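Local atomic coordinates of R.Ecl18kI (Enterobacter cloacae, PDB entry 2FQZ), a protein that cuts double-stranded DNA as a type II restriction endonuclease, recognising the sequence 5'-CCNGG-3' and cleaving ahead of its first cytosine. Residues V139-A144 and E284-F289; A26-T31 and K58-E63; E191-V196 and A224-V229; T230-K235 and T247-L252. The protein carries 1 engineered substitution. One frame throughout, in Å; residues are numbered along the deposited sequence.

Contact 1: V139-A144 and E284-F289; sequences VDVQGA and EKYSDF
The phenol ring of Tyr286 overlaps the methyl of Ala144, with CE2 only 3.3 Å from Ala144 CB, a tight approach that comes in at a slant to the ring. Val141 takes the far end of the same side chain: its CG1 sits 3.7 Å from Tyr286 OH, and CG2 lies 4.2 Å from Tyr286 CE2. With chi1 at -66° the ring stands beside its own backbone N, and this swings it from the end of helix 269-285 across to the loop that follows strand 140-141. Lys285 approaches Ala144 from another direction. Its chain curls round Ala144 O, CG and CE each about 3.0 Å away, a tight fit with strained torsions whose details are doubtful, and NZ then turns back to Glu284 OE1 in a 3.3 Å salt bridge. No hydrogen bond links the two segments, so the contact rests on van der Waals packing. More of the tyrosine ring is covered by Phe25 and by Val292 and Tyr296 of helix 290-302, while Gln282 and Arg299 grip the nearby Asp140. Beyond Tyr286 a type I turn closes with Phe289 N donating to Tyr286 O at 3.0 Å, and Phe289 stands at the N-cap of the next helix. This is the bend of a C-terminal pair of helices, 269-285 and 290-302, docked beside an outermost strand of the chain's mixed sheet.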
loop_
_atom_site.group_PDB
_atom_site.type_symbol
_atom_site.label_atom_id
_atom_site.label_comp_id
_atom_site.label_asym_id
_atom_site.label_seq_id
_atom_site.Cartn_x
_atom_site.Cartn_y
_atom_site.Cartn_z
ATOM N N VAL F 139 -15.575 23.648 -0.893
ATOM C CA VAL F 139 -15.246 22.271 -1.248
ATOM C C VAL F 139 -16.316 21.276 -0.832
ATOM O O VAL F 139 -17.049 21.483 0.149
ATOM C CB VAL F 139 -13.849 21.808 -0.704
ATOM C CG1 VAL F 139 -12.732 22.587 -1.385
ATOM C CG2 VAL F 139 -13.757 21.953 0.836
ATOM N N ASP F 140 -16.399 20.200 -1.604
ATOM C CA ASP F 140 -17.077 19.011 -1.162
ATOM C C ASP F 140 -16.018 18.011 -0.739
ATOM O O ASP F 140 -14.982 17.860 -1.398
ATOM C CB ASP F 140 -17.988 18.454 -2.260
ATOM C CG ASP F 140 -19.331 19.197 -2.347
ATOM O OD1 ASP F 140 -19.601 20.102 -1.518
ATOM O OD2 ASP F 140 -20.127 18.870 -3.250
ATOM N N VAL F 141 -16.265 17.360 0.387
ATOM C CA VAL F 141 -15.379 16.336 0.884
ATOM C C VAL F 141 -15.921 15.008 0.432
ATOM O O VAL F 141 -17.076 14.681 0.708
ATOM C CB VAL F 141 -15.338 16.302 2.409
ATOM C CG1 VAL F 141 -14.243 15.338 2.888
ATOM C CG2 VAL F 141 -15.150 17.674 2.958
ATOM N N GLN F 142 -15.071 14.257 -0.264
ATOM C CA GLN F 142 -15.338 12.873 -0.685
ATOM C C GLN F 142 -16.114 12.014 0.302
ATOM O O GLN F 142 -17.112 11.394 -0.068
ATOM C CB GLN F 142 -14.023 12.156 -0.990
ATOM C CG GLN F 142 -13.085 11.973 0.231
ATOM C CD GLN F 142 -12.229 10.720 0.130
ATOM O OE1 GLN F 142 -11.330 10.508 0.942
ATOM N NE2 GLN F 142 -12.515 9.874 -0.866
ATOM N N GLY F 143 -15.654 11.962 1.547
ATOM C CA GLY F 143 -16.184 10.984 2.494
ATOM C C GLY F 143 -17.388 11.470 3.280
ATOM O O GLY F 143 -17.699 10.927 4.351
ATOM N N ALA F 144 -18.077 12.471 2.727
ATOM C CA ALA F 144 -19.059 13.259 3.468
ATOM C C ALA F 144 -20.358 13.563 2.714
ATOM O O ALA F 144 -21.369 13.892 3.333
ATOM C CB ALA F 144 -18.418 14.561 3.925
ATOM N N GLU F 284 -24.609 17.037 7.632
ATOM C CA GLU F 284 -25.025 15.831 8.339
ATOM C C GLU F 284 -23.826 15.019 8.788
ATOM O O GLU F 284 -23.735 14.617 9.953
ATOM C CB GLU F 284 -25.922 14.986 7.438
ATOM C CG GLU F 284 -26.614 13.848 8.129
ATOM C CD GLU F 284 -27.751 13.331 7.295
ATOM O OE1 GLU F 284 -27.474 12.686 6.259
ATOM O OE2 GLU F 284 -28.918 13.586 7.658
ATOM N N LYS F 285 -22.908 14.795 7.852
ATOM C CA LYS F 285 -21.642 14.129 8.137
ATOM C C LYS F 285 -20.904 14.831 9.261
ATOM O O LYS F 285 -20.394 14.175 10.167
ATOM C CB LYS F 285 -20.758 14.064 6.880
ATOM C CG LYS F 285 -20.913 12.784 6.062
ATOM C CD LYS F 285 -22.318 12.187 6.214
ATOM C CE LYS F 285 -23.009 11.917 4.888
ATOM N NZ LYS F 285 -24.497 12.010 5.059
ATOM N N TYR F 286 -20.887 16.161 9.211
ATOM C CA TYR F 286 -20.106 16.960 10.148
ATOM C C TYR F 286 -20.955 17.598 11.235
ATOM O O TYR F 286 -20.573 18.606 11.830
ATOM C CB TYR F 286 -19.256 17.981 9.381
ATOM C CG TYR F 286 -18.222 17.279 8.542
ATOM C CD1 TYR F 286 -17.169 16.622 9.156
ATOM C CD2 TYR F 286 -18.319 17.218 7.144
ATOM C CE1 TYR F 286 -16.214 15.944 8.429
ATOM C CE2 TYR F 286 -17.348 16.529 6.394
ATOM C CZ TYR F 286 -16.298 15.892 7.068
ATOM O OH TYR F 286 -15.300 15.190 6.436
ATOM N N SER F 287 -22.090 16.957 11.510
ATOM C CA SER F 287 -23.072 17.386 12.501
ATOM C C SER F 287 -22.500 17.874 13.851
ATOM O O SER F 287 -22.981 18.861 14.423
ATOM C CB SER F 287 -24.110 16.258 12.679
ATOM O OG SER F 287 -24.370 15.948 14.035
ATOM N N ASP F 288 -21.466 17.192 14.342
ATOM C CA ASP F 288 -20.954 17.431 15.696
ATOM C C ASP F 288 -19.807 18.438 15.739
ATOM O O ASP F 288 -19.194 18.665 16.784
ATOM C CB ASP F 288 -20.554 16.099 16.344
ATOM C CG ASP F 288 -21.741 15.151 16.510
ATOM O OD1 ASP F 288 -22.902 15.630 16.575
ATOM O OD2 ASP F 288 -21.518 13.922 16.576
ATOM N N PHE F 289 -19.554 19.068 14.597
ATOM C CA PHE F 289 -18.394 19.925 14.444
ATOM C C PHE F 289 -18.825 21.336 14.043
ATOM O O PHE F 289 -18.886 21.647 12.856
ATOM C CB PHE F 289 -17.424 19.272 13.456
ATOM C CG PHE F 289 -16.964 17.915 13.903
ATOM C CD1 PHE F 289 -16.085 17.787 14.983
ATOM C CD2 PHE F 289 -17.448 16.755 13.289
ATOM C CE1 PHE F 289 -15.668 16.531 15.426
ATOM C CE2 PHE F 289 -17.043 15.486 13.720
ATOM C CZ PHE F 289 -16.148 15.370 14.787
#

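Contact 2: A26-T31 and K58-E63; sequences ALVYKT and KNCWKE. With nucleotides of chain B.
Cys60 SG points into the groove between the two helices, 3.7 Å from Thr31 OG1 and 4.1 Å from Val28 CG2. Beside it Thr31 CG2, which lies anti to its backbone N, meets Asn59 CB, and on the other flank the Leu27 side chain runs past Glu63 in the opposite direction, CD1 coming 3.5 Å from the carboxylate carbon CD. Nearer the solvent the extended Lys30 crosses Glu63 at about a right angle, and its NZ forms a salt bridge of 3.5 Å with Glu63 OE2. The segments thus pack as two steeply crossed helices, 24-34 against the long helix 49-75; the axes of the two short segments approach to 9.7 Å, with 113° between their N-to-C directions. Thr31 is fixed from behind: its OG1 donates to Leu27 O at 2.9 Å, while Thr31 N reaches the same oxygen from the opposite face of the carbonyl plane. Helix 102-134 packs against helix 24-34, Glu123 touching both Leu27 and Val28. On the far side of helix 49-75, Trp61 spreads over the base of DT5 of chain B, the planes tilted by some 24°, with Trp61 CE3 3.4 Å from the thymine C5. Such a stack on a single base is consistent with an extrahelical base, probably the flipped central nucleotide of the site. Trp61 itself is flanked by Phe64 and by Arg116.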
loop_
_atom_site.group_PDB
_atom_site.type_symbol
_atom_site.label_atom_id
_atom_site.label_comp_id
_atom_site.label_asym_id
_atom_site.label_seq_id
_atom_site.Cartn_x
_atom_site.Cartn_y
_atom_site.Cartn_z
ATOM N N ALA F 26 -12.439 13.706 14.189
ATOM C CA ALA F 26 -12.613 14.277 15.529
ATOM C C ALA F 26 -11.276 14.686 16.184
ATOM O O ALA F 26 -11.198 15.745 16.817
ATOM C CB ALA F 26 -13.383 13.334 16.413
ATOM N N LEU F 27 -10.226 13.871 16.036
ATOM C CA LEU F 27 -8.912 14.267 16.565
ATOM C C LEU F 27 -8.345 15.489 15.850
ATOM O O LEU F 27 -7.766 16.375 16.481
ATOM C CB LEU F 27 -7.892 13.126 16.534
ATOM C CG LEU F 27 -6.485 13.550 17.019
ATOM C CD1 LEU F 27 -6.476 13.969 18.487
ATOM C CD2 LEU F 27 -5.415 12.476 16.769
ATOM N N VAL F 28 -8.481 15.512 14.529
ATOM C CA VAL F 28 -7.988 16.633 13.754
ATOM C C VAL F 28 -8.776 17.874 14.135
ATOM O O VAL F 28 -8.192 18.940 14.337
ATOM C CB VAL F 28 -8.020 16.367 12.239
ATOM C CG1 VAL F 28 -7.791 17.667 11.435
ATOM C CG2 VAL F 28 -6.967 15.354 11.885
ATOM N N TYR F 29 -10.089 17.732 14.279
ATOM C CA TYR F 29 -10.919 18.890 14.627
ATOM C C TYR F 29 -10.539 19.416 16.022
ATOM O O TYR F 29 -10.363 20.626 16.230
ATOM C CB TYR F 29 -12.406 18.530 14.555
ATOM C CG TYR F 29 -13.328 19.705 14.827
ATOM C CD1 TYR F 29 -13.834 20.471 13.777
ATOM C CD2 TYR F 29 -13.699 20.043 16.135
ATOM C CE1 TYR F 29 -14.677 21.561 14.023
ATOM C CE2 TYR F 29 -14.540 21.127 16.387
ATOM C CZ TYR F 29 -15.022 21.874 15.330
ATOM O OH TYR F 29 -15.863 22.928 15.566
ATOM N N LYS F 30 -10.374 18.498 16.968
ATOM C CA LYS F 30 -10.000 18.859 18.335
ATOM C C LYS F 30 -8.733 19.704 18.314
ATOM O O LYS F 30 -8.641 20.715 18.998
ATOM C CB LYS F 30 -9.782 17.595 19.177
ATOM C CG LYS F 30 -9.263 17.853 20.606
ATOM C CD LYS F 30 -9.168 16.560 21.410
ATOM C CE LYS F 30 -8.942 16.867 22.888
ATOM N NZ LYS F 30 -9.172 15.668 23.753
ATOM N N THR F 31 -7.774 19.267 17.502
ATOM C CA THR F 31 -6.440 19.842 17.424
ATOM C C THR F 31 -6.470 21.203 16.746
ATOM O O THR F 31 -5.833 22.139 17.222
ATOM C CB THR F 31 -5.513 18.895 16.645
ATOM O OG1 THR F 31 -5.333 17.693 17.397
ATOM C CG2 THR F 31 -4.145 19.554 16.340
ATOM N N LYS F 58 2.172 17.730 13.701
ATOM C CA LYS F 58 2.971 17.647 14.936
ATOM C C LYS F 58 2.094 17.452 16.190
ATOM O O LYS F 58 2.349 16.606 17.050
ATOM C CB LYS F 58 3.821 18.924 15.086
ATOM C CG LYS F 58 5.119 18.939 14.236
ATOM C CD LYS F 58 6.006 20.201 14.431
ATOM C CE LYS F 58 5.859 20.865 15.816
ATOM N NZ LYS F 58 4.856 21.995 15.824
ATOM N N ASN F 59 1.042 18.241 16.283
ATOM C CA ASN F 59 0.150 18.157 17.425
ATOM C C ASN F 59 -0.748 16.924 17.466
ATOM O O ASN F 59 -0.942 16.316 18.517
ATOM C CB ASN F 59 -0.589 19.478 17.541
ATOM C CG ASN F 59 0.338 20.562 18.000
ATOM O OD1 ASN F 59 0.570 20.694 19.204
ATOM N ND2 ASN F 59 0.941 21.309 17.049
ATOM N N CYS F 60 -1.263 16.523 16.313
ATOM C CA CYS F 60 -2.006 15.275 16.248
ATOM C C CYS F 60 -1.180 14.119 16.792
ATOM O O CYS F 60 -1.657 13.372 17.639
ATOM C CB CYS F 60 -2.481 14.992 14.821
ATOM S SG CYS F 60 -3.859 16.058 14.418
ATOM N N TRP F 61 0.063 14.004 16.330
ATOM C CA TRP F 61 0.955 12.942 16.776
ATOM C C TRP F 61 1.409 13.038 18.242
ATOM O O TRP F 61 1.547 12.014 18.919
ATOM C CB TRP F 61 2.166 12.905 15.868
ATOM C CG TRP F 61 3.009 11.715 16.068
ATOM C CD1 TRP F 61 4.238 11.683 16.645
ATOM C CD2 TRP F 61 2.693 10.366 15.703
ATOM N NE1 TRP F 61 4.718 10.399 16.657
ATOM C CE2 TRP F 61 3.790 9.568 16.084
ATOM C CE3 TRP F 61 1.583 9.752 15.108
ATOM C CZ2 TRP F 61 3.821 8.181 15.875
ATOM C CZ3 TRP F 61 1.621 8.372 14.883
ATOM C CH2 TRP F 61 2.732 7.606 15.272
ATOM N N LYS F 62 1.660 14.259 18.706
ATOM C CA LYS F 62 2.019 14.519 20.089
ATOM C C LYS F 62 0.918 14.040 21.019
ATOM O O LYS F 62 1.196 13.491 22.074
ATOM C CB LYS F 62 2.291 16.017 20.288
ATOM C CG LYS F 62 2.138 16.536 21.717
ATOM C CD LYS F 62 3.111 17.680 22.036
ATOM C CE LYS F 62 3.008 18.836 21.051
ATOM N NZ LYS F 62 1.845 19.726 21.334
ATOM N N GLU F 63 -0.330 14.251 20.615
ATOM C CA GLU F 63 -1.480 13.850 21.407
ATOM C C GLU F 63 -1.738 12.348 21.281
ATOM O O GLU F 63 -2.045 11.684 22.268
ATOM C CB GLU F 63 -2.711 14.695 21.024
ATOM C CG GLU F 63 -4.077 14.040 21.279
ATOM C CD GLU F 63 -5.194 15.045 21.606
ATOM O OE1 GLU F 63 -5.050 16.265 21.333
ATOM O OE2 GLU F 63 -6.233 14.598 22.140
ATOM P P DT B 5 2.814 6.488 6.058
ATOM O OP1 DT B 5 2.983 7.621 5.133
ATOM O OP2 DT B 5 4.004 5.860 6.662
ATOM O "O5'" DT B 5 1.810 6.957 7.206
ATOM C "C5'" DT B 5 1.538 6.123 8.330
ATOM C "C4'" DT B 5 2.652 6.262 9.337
ATOM O "O4'" DT B 5 2.798 7.649 9.726
ATOM C "C3'" DT B 5 2.518 5.467 10.635
ATOM O "O3'" DT B 5 3.769 4.832 10.883
ATOM C "C2'" DT B 5 2.256 6.537 11.690
ATOM C "C1'" DT B 5 3.018 7.726 11.121
ATOM N N1 DT B 5 2.574 9.065 11.560
ATOM C C2 DT B 5 3.532 10.016 11.865
ATOM O O2 DT B 5 4.736 9.799 11.837
ATOM N N3 DT B 5 3.028 11.241 12.202
ATOM C C4 DT B 5 1.701 11.617 12.254
ATOM O O4 DT B 5 1.411 12.779 12.542
ATOM C C5 DT B 5 0.748 10.567 11.943
ATOM C C7 DT B 5 -0.722 10.873 11.975
ATOM C C6 DT B 5 1.229 9.359 11.626
#

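Contact 3: E191-V196 and A224-V229; sequences EVPEEV and ANVVVV
Val196 N donates to Val192 O at 2.9 Å, and this helical bond sets the two valines one turn apart on the same side of helix 191-199, facing strand 226-230. Both lean on Val226. Val192 CG1 comes within 3.7 Å of Val226 CG2, and Val196 CG2 touches the same methyl at 4.0 Å, so one branch of Val226 is wedged between the two helical side chains. Its other branch, CG1, anti to the backbone N (chi1 172°), also reaches Val192. Just before the strand, Pro193 CB rests against the methyl of Ala224 at 3.6 Å, and Val196 CG1 lies 3.6 Å from Ala224 O. Ala224 is placed there by the end of helix 215-223, where Asn225 with its positive phi completes a Schellman motif and lets the chain turn into the strand. The N-to-C directions of helix 191-196 and strand 226-229 make an angle of 139°. Met204 and Leu206 of the neighbouring strand 204-207 and Leu221 of helix 215-223 finish the apolar layer, as one face of the sheet in a PDDEXK-clan nuclease core. On the other side of the helix Glu191 pairs with Lys182 and packs near a DNA phosphate, Glu195 bridges to Arg198, and Gln190 of the second subunit touches Glu191, Glu194 and Glu195. With no hydrogen bond across it, the interface holds by burial of methyls and the proline ring.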
loop_
_atom_site.group_PDB
_atom_site.type_symbol
_atom_site.label_atom_id
_atom_site.label_comp_id
_atom_site.label_asym_id
_atom_site.label_seq_id
_atom_site.Cartn_x
_atom_site.Cartn_y
_atom_site.Cartn_z
ATOM N N GLU F 191 -1.559 4.986 -8.557
ATOM C CA GLU F 191 -3.024 4.958 -8.467
ATOM C C GLU F 191 -3.667 6.214 -9.015
ATOM O O GLU F 191 -4.819 6.190 -9.451
ATOM C CB GLU F 191 -3.475 4.795 -7.017
ATOM C CG GLU F 191 -3.063 3.450 -6.422
ATOM C CD GLU F 191 -3.228 3.389 -4.923
ATOM O OE1 GLU F 191 -3.762 4.369 -4.326
ATOM O OE2 GLU F 191 -2.792 2.358 -4.351
ATOM N N VAL F 192 -2.938 7.319 -8.944
ATOM C CA VAL F 192 -3.541 8.602 -9.258
ATOM C C VAL F 192 -3.723 8.772 -10.752
ATOM O O VAL F 192 -4.823 9.114 -11.178
ATOM C CB VAL F 192 -2.781 9.795 -8.637
ATOM C CG1 VAL F 192 -3.582 11.046 -8.860
ATOM C CG2 VAL F 192 -2.602 9.547 -7.142
ATOM N N PRO F 193 -2.675 8.519 -11.554
ATOM C CA PRO F 193 -2.971 8.568 -12.990
ATOM C C PRO F 193 -4.055 7.598 -13.425
ATOM O O PRO F 193 -4.854 7.906 -14.326
ATOM C CB PRO F 193 -1.632 8.216 -13.650
ATOM C CG PRO F 193 -0.613 8.510 -12.664
ATOM C CD PRO F 193 -1.245 8.257 -11.308
ATOM N N GLU F 194 -4.088 6.421 -12.821
ATOM C CA GLU F 194 -5.172 5.515 -13.111
ATOM C C GLU F 194 -6.539 6.189 -12.941
ATOM O O GLU F 194 -7.394 6.111 -13.827
ATOM C CB GLU F 194 -5.078 4.271 -12.231
ATOM C CG GLU F 194 -6.077 3.181 -12.656
ATOM C CD GLU F 194 -7.459 3.355 -12.078
ATOM O OE1 GLU F 194 -7.616 3.964 -11.000
ATOM O OE2 GLU F 194 -8.406 2.826 -12.694
ATOM N N GLU F 195 -6.752 6.830 -11.796
ATOM C CA GLU F 195 -8.040 7.467 -11.535
ATOM C C GLU F 195 -8.282 8.673 -12.443
ATOM O O GLU F 195 -9.398 8.896 -12.914
ATOM C CB GLU F 195 -8.140 7.828 -10.047
ATOM C CG GLU F 195 -8.298 6.548 -9.208
ATOM C CD GLU F 195 -9.626 5.878 -9.494
ATOM O OE1 GLU F 195 -10.633 6.503 -9.113
ATOM O OE2 GLU F 195 -9.679 4.783 -10.135
ATOM N N VAL F 196 -7.242 9.451 -12.692
ATOM C CA VAL F 196 -7.364 10.597 -13.597
ATOM C C VAL F 196 -7.778 10.070 -14.961
ATOM O O VAL F 196 -8.767 10.500 -15.549
ATOM C CB VAL F 196 -6.047 11.422 -13.634
ATOM C CG1 VAL F 196 -6.000 12.357 -14.854
ATOM C CG2 VAL F 196 -5.894 12.226 -12.305
ATOM N N ALA F 224 0.773 12.713 -16.842
ATOM C CA ALA F 224 -0.582 12.262 -16.523
ATOM C C ALA F 224 -1.420 13.401 -15.930
ATOM O O ALA F 224 -2.556 13.209 -15.530
ATOM C CB ALA F 224 -0.510 11.049 -15.540
ATOM N N ASN F 225 -0.845 14.603 -15.893
ATOM C CA ASN F 225 -1.528 15.786 -15.352
ATOM C C ASN F 225 -1.911 15.647 -13.901
ATOM O O ASN F 225 -2.988 16.039 -13.461
ATOM C CB ASN F 225 -2.709 16.183 -16.230
ATOM C CG ASN F 225 -2.246 16.609 -17.568
ATOM O OD1 ASN F 225 -1.466 17.539 -17.669
ATOM N ND2 ASN F 225 -2.616 15.877 -18.591
ATOM N N VAL F 226 -0.987 15.076 -13.162
ATOM C CA VAL F 226 -1.110 15.036 -11.717
ATOM C C VAL F 226 -0.039 15.941 -11.193
ATOM O O VAL F 226 1.113 15.827 -11.566
ATOM C CB VAL F 226 -0.871 13.638 -11.193
ATOM C CG1 VAL F 226 -0.814 13.639 -9.655
ATOM C CG2 VAL F 226 -1.935 12.688 -11.763
ATOM N N VAL F 227 -0.408 16.860 -10.332
ATOM C CA VAL F 227 0.581 17.821 -9.869
ATOM C C VAL F 227 0.905 17.474 -8.435
ATOM O O VAL F 227 0.007 17.378 -7.620
ATOM C CB VAL F 227 0.018 19.231 -9.854
ATOM C CG1 VAL F 227 1.146 20.184 -9.600
ATOM C CG2 VAL F 227 -0.703 19.562 -11.182
ATOM N N VAL F 228 2.178 17.334 -8.105
ATOM C CA VAL F 228 2.535 17.077 -6.717
ATOM C C VAL F 228 2.640 18.386 -5.964
ATOM O O VAL F 228 3.254 19.325 -6.440
ATOM C CB VAL F 228 3.839 16.284 -6.583
ATOM C CG1 VAL F 228 4.217 16.123 -5.089
ATOM C CG2 VAL F 228 3.638 14.916 -7.239
ATOM N N VAL F 229 2.026 18.397 -4.787
ATOM C CA VAL F 229 1.977 19.536 -3.895
ATOM C C VAL F 229 2.520 19.086 -2.554
ATOM O O VAL F 229 2.085 18.070 -1.979
ATOM C CB VAL F 229 0.554 20.049 -3.727
ATOM C CG1 VAL F 229 0.542 21.287 -2.831
ATOM C CG2 VAL F 229 -0.008 20.426 -5.080
#

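Contact 4: T230-K235 and T247-L252; sequences TTVENK and TFEDML
One face of the Phe248 ring lies against Thr230 N, and its CD2 comes 3.3 Å from Thr230 O; the approach to Thr231 N is oblique. The Thr231 methyl CG2 lies near CE2, the two side chains slanting across each other, and Met251 CE lies in the ring plane at an edge. The backbone adds one bond, Phe248 N to Thr230 O (2.9 Å, 139°). Thr230 and Thr247 pair in parallel at the point where a beta-alpha-beta crossover, strand 226-230 to helix 232-238 to strand 245-247, comes back to the sheet. Thr231 and Thr247 each sit at an N-cap: Thr231 OG1 accepts from Asn234 N, and Thr247 forms a capping box with Asp250, Thr247 N giving to Asp250 OD2 at 3.0 Å and Asp250 N to Thr247 OG1. The Thr247 methyl faces Val232 CA, and Lys235 crosses it at about a right angle, Lys235 CD 3.9 Å from Thr247 CG2, with NZ hydrogen-bonded to Val245 O. Val232 and Glu249 also cross nearly perpendicularly, Val232 CG1 lying 3.7 Å from Glu249 OE1, which Ser50 bonds.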
loop_
_atom_site.group_PDB
_atom_site.type_symbol
_atom_site.label_atom_id
_atom_site.label_comp_id
_atom_site.label_asym_id
_atom_site.label_seq_id
_atom_site.Cartn_x
_atom_site.Cartn_y
_atom_site.Cartn_z
ATOM N N THR F 230 3.483 19.833 -2.055
ATOM C CA THR F 230 4.078 19.473 -0.782
ATOM C C THR F 230 4.305 20.749 -0.004
ATOM O O THR F 230 3.950 21.835 -0.478
ATOM C CB THR F 230 5.328 18.548 -0.974
ATOM O OG1 THR F 230 5.623 17.862 0.255
ATOM C CG2 THR F 230 6.566 19.294 -1.486
ATOM N N THR F 231 4.883 20.629 1.182
ATOM C CA THR F 231 5.207 21.802 1.978
ATOM C C THR F 231 6.373 22.583 1.349
ATOM O O THR F 231 7.213 21.996 0.659
ATOM C CB THR F 231 5.620 21.401 3.412
ATOM O OG1 THR F 231 6.754 20.545 3.339
ATOM C CG2 THR F 231 4.504 20.668 4.117
ATOM N N VAL F 232 6.431 23.902 1.589
ATOM C CA VAL F 232 7.571 24.714 1.111
ATOM C C VAL F 232 8.883 24.130 1.592
ATOM O O VAL F 232 9.847 24.063 0.823
ATOM C CB VAL F 232 7.431 26.258 1.371
ATOM C CG1 VAL F 232 6.478 26.527 2.455
ATOM C CG2 VAL F 232 8.808 26.941 1.697
ATOM N N GLU F 233 8.908 23.645 2.832
ATOM C CA GLU F 233 10.150 23.141 3.398
ATOM C C GLU F 233 10.613 21.930 2.602
ATOM O O GLU F 233 11.734 21.894 2.119
ATOM C CB GLU F 233 9.940 22.779 4.854
ATOM C CG GLU F 233 11.208 22.508 5.608
ATOM C CD GLU F 233 10.939 22.369 7.087
ATOM O OE1 GLU F 233 9.743 22.408 7.476
ATOM O OE2 GLU F 233 11.919 22.235 7.852
ATOM N N ASN F 234 9.718 20.965 2.427
ATOM C CA ASN F 234 9.990 19.810 1.587
ATOM C C ASN F 234 10.406 20.173 0.156
ATOM O O ASN F 234 11.380 19.642 -0.374
ATOM C CB ASN F 234 8.767 18.900 1.557
ATOM C CG ASN F 234 9.099 17.506 1.107
ATOM O OD1 ASN F 234 10.224 17.037 1.285
ATOM N ND2 ASN F 234 8.131 16.832 0.507
ATOM N N LYS F 235 9.662 21.074 -0.467
ATOM C CA LYS F 235 10.008 21.515 -1.798
ATOM C C LYS F 235 11.383 22.173 -1.828
ATOM O O LYS F 235 12.202 21.826 -2.648
ATOM C CB LYS F 235 8.997 22.480 -2.404
ATOM C CG LYS F 235 9.334 22.614 -3.870
ATOM C CD LYS F 235 8.892 23.835 -4.571
ATOM C CE LYS F 235 9.442 23.741 -6.014
ATOM N NZ LYS F 235 8.563 24.549 -6.884
ATOM N N THR F 247 3.977 23.941 -3.966
ATOM C CA THR F 247 3.819 24.013 -2.535
ATOM C C THR F 247 2.323 24.124 -2.289
ATOM O O THR F 247 1.560 24.494 -3.187
ATOM C CB THR F 247 4.525 25.242 -1.971
ATOM O OG1 THR F 247 3.967 26.402 -2.585
ATOM C CG2 THR F 247 6.008 25.178 -2.278
ATOM N N PHE F 248 1.908 23.802 -1.070
ATOM C CA PHE F 248 0.562 24.107 -0.613
ATOM C C PHE F 248 0.168 25.535 -0.810
ATOM O O PHE F 248 -0.977 25.812 -1.119
ATOM C CB PHE F 248 0.390 23.713 0.861
ATOM C CG PHE F 248 0.381 22.264 1.042
ATOM C CD1 PHE F 248 -0.668 21.510 0.520
ATOM C CD2 PHE F 248 1.450 21.616 1.630
ATOM C CE1 PHE F 248 -0.658 20.133 0.635
ATOM C CE2 PHE F 248 1.454 20.223 1.741
ATOM C CZ PHE F 248 0.416 19.500 1.231
ATOM N N GLU F 249 1.121 26.442 -0.633
ATOM C CA GLU F 249 0.878 27.863 -0.868
ATOM C C GLU F 249 0.459 28.119 -2.343
ATOM O O GLU F 249 -0.466 28.898 -2.601
ATOM C CB GLU F 249 2.125 28.677 -0.508
ATOM C CG GLU F 249 2.327 28.936 0.990
ATOM C CD GLU F 249 2.743 27.697 1.777
ATOM O OE1 GLU F 249 3.041 26.636 1.168
ATOM O OE2 GLU F 249 2.775 27.784 3.023
ATOM N N ASP F 250 1.138 27.463 -3.295
ATOM C CA ASP F 250 0.793 27.571 -4.721
ATOM C C ASP F 250 -0.617 27.083 -4.947
ATOM O O ASP F 250 -1.423 27.750 -5.581
ATOM C CB ASP F 250 1.690 26.689 -5.605
ATOM C CG ASP F 250 3.114 27.184 -5.705
ATOM O OD1 ASP F 250 3.332 28.421 -5.689
ATOM O OD2 ASP F 250 4.027 26.320 -5.825
ATOM N N MET F 251 -0.879 25.871 -4.473
ATOM C CA MET F 251 -2.178 25.277 -4.563
ATOM C C MET F 251 -3.283 26.159 -4.001
ATOM O O MET F 251 -4.331 26.305 -4.615
ATOM C CB MET F 251 -2.206 23.916 -3.867
ATOM C CG MET F 251 -3.415 23.073 -4.293
ATOM S SD MET F 251 -3.593 21.516 -3.399
ATOM C CE MET F 251 -3.808 22.042 -1.700
ATOM N N LEU F 252 -3.076 26.678 -2.803
ATOM C CA LEU F 252 -4.106 27.456 -2.133
ATOM C C LEU F 252 -4.393 28.734 -2.907
ATOM O O LEU F 252 -5.544 29.136 -3.040
ATOM C CB LEU F 252 -3.709 27.740 -0.677
ATOM C CG LEU F 252 -4.326 26.794 0.366
ATOM C CD1 LEU F 252 -5.801 27.099 0.539
ATOM C CD2 LEU F 252 -4.174 25.285 0.018
HETATM O O HOH W 1 6.392 26.750 -5.616
#

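Along the chain contact 2 closes first; contacts 3 and 4 then follow one another within the long span that contact 1 brackets. Contact 2 lies in the N-terminal helices, its centre about 18 Å from that of contact 1, and the two meet where Phe289 packs on Tyr29 and Ala26. Contacts 3 and 4, centres about 17 Å apart, share strand 226-230 and touch through Val229, whose CG1 lies against the start of helix 248-260. Contact 1 reaches the same mixed sheet at the outermost strand 140-141, across the sheet from the edge strand 245-247 that contact 4 uses. The sheet thus carries three of the contacts, while contact 2, its centre about 28 Å from that of contact 3, belongs to the helical part that meets a DNA base.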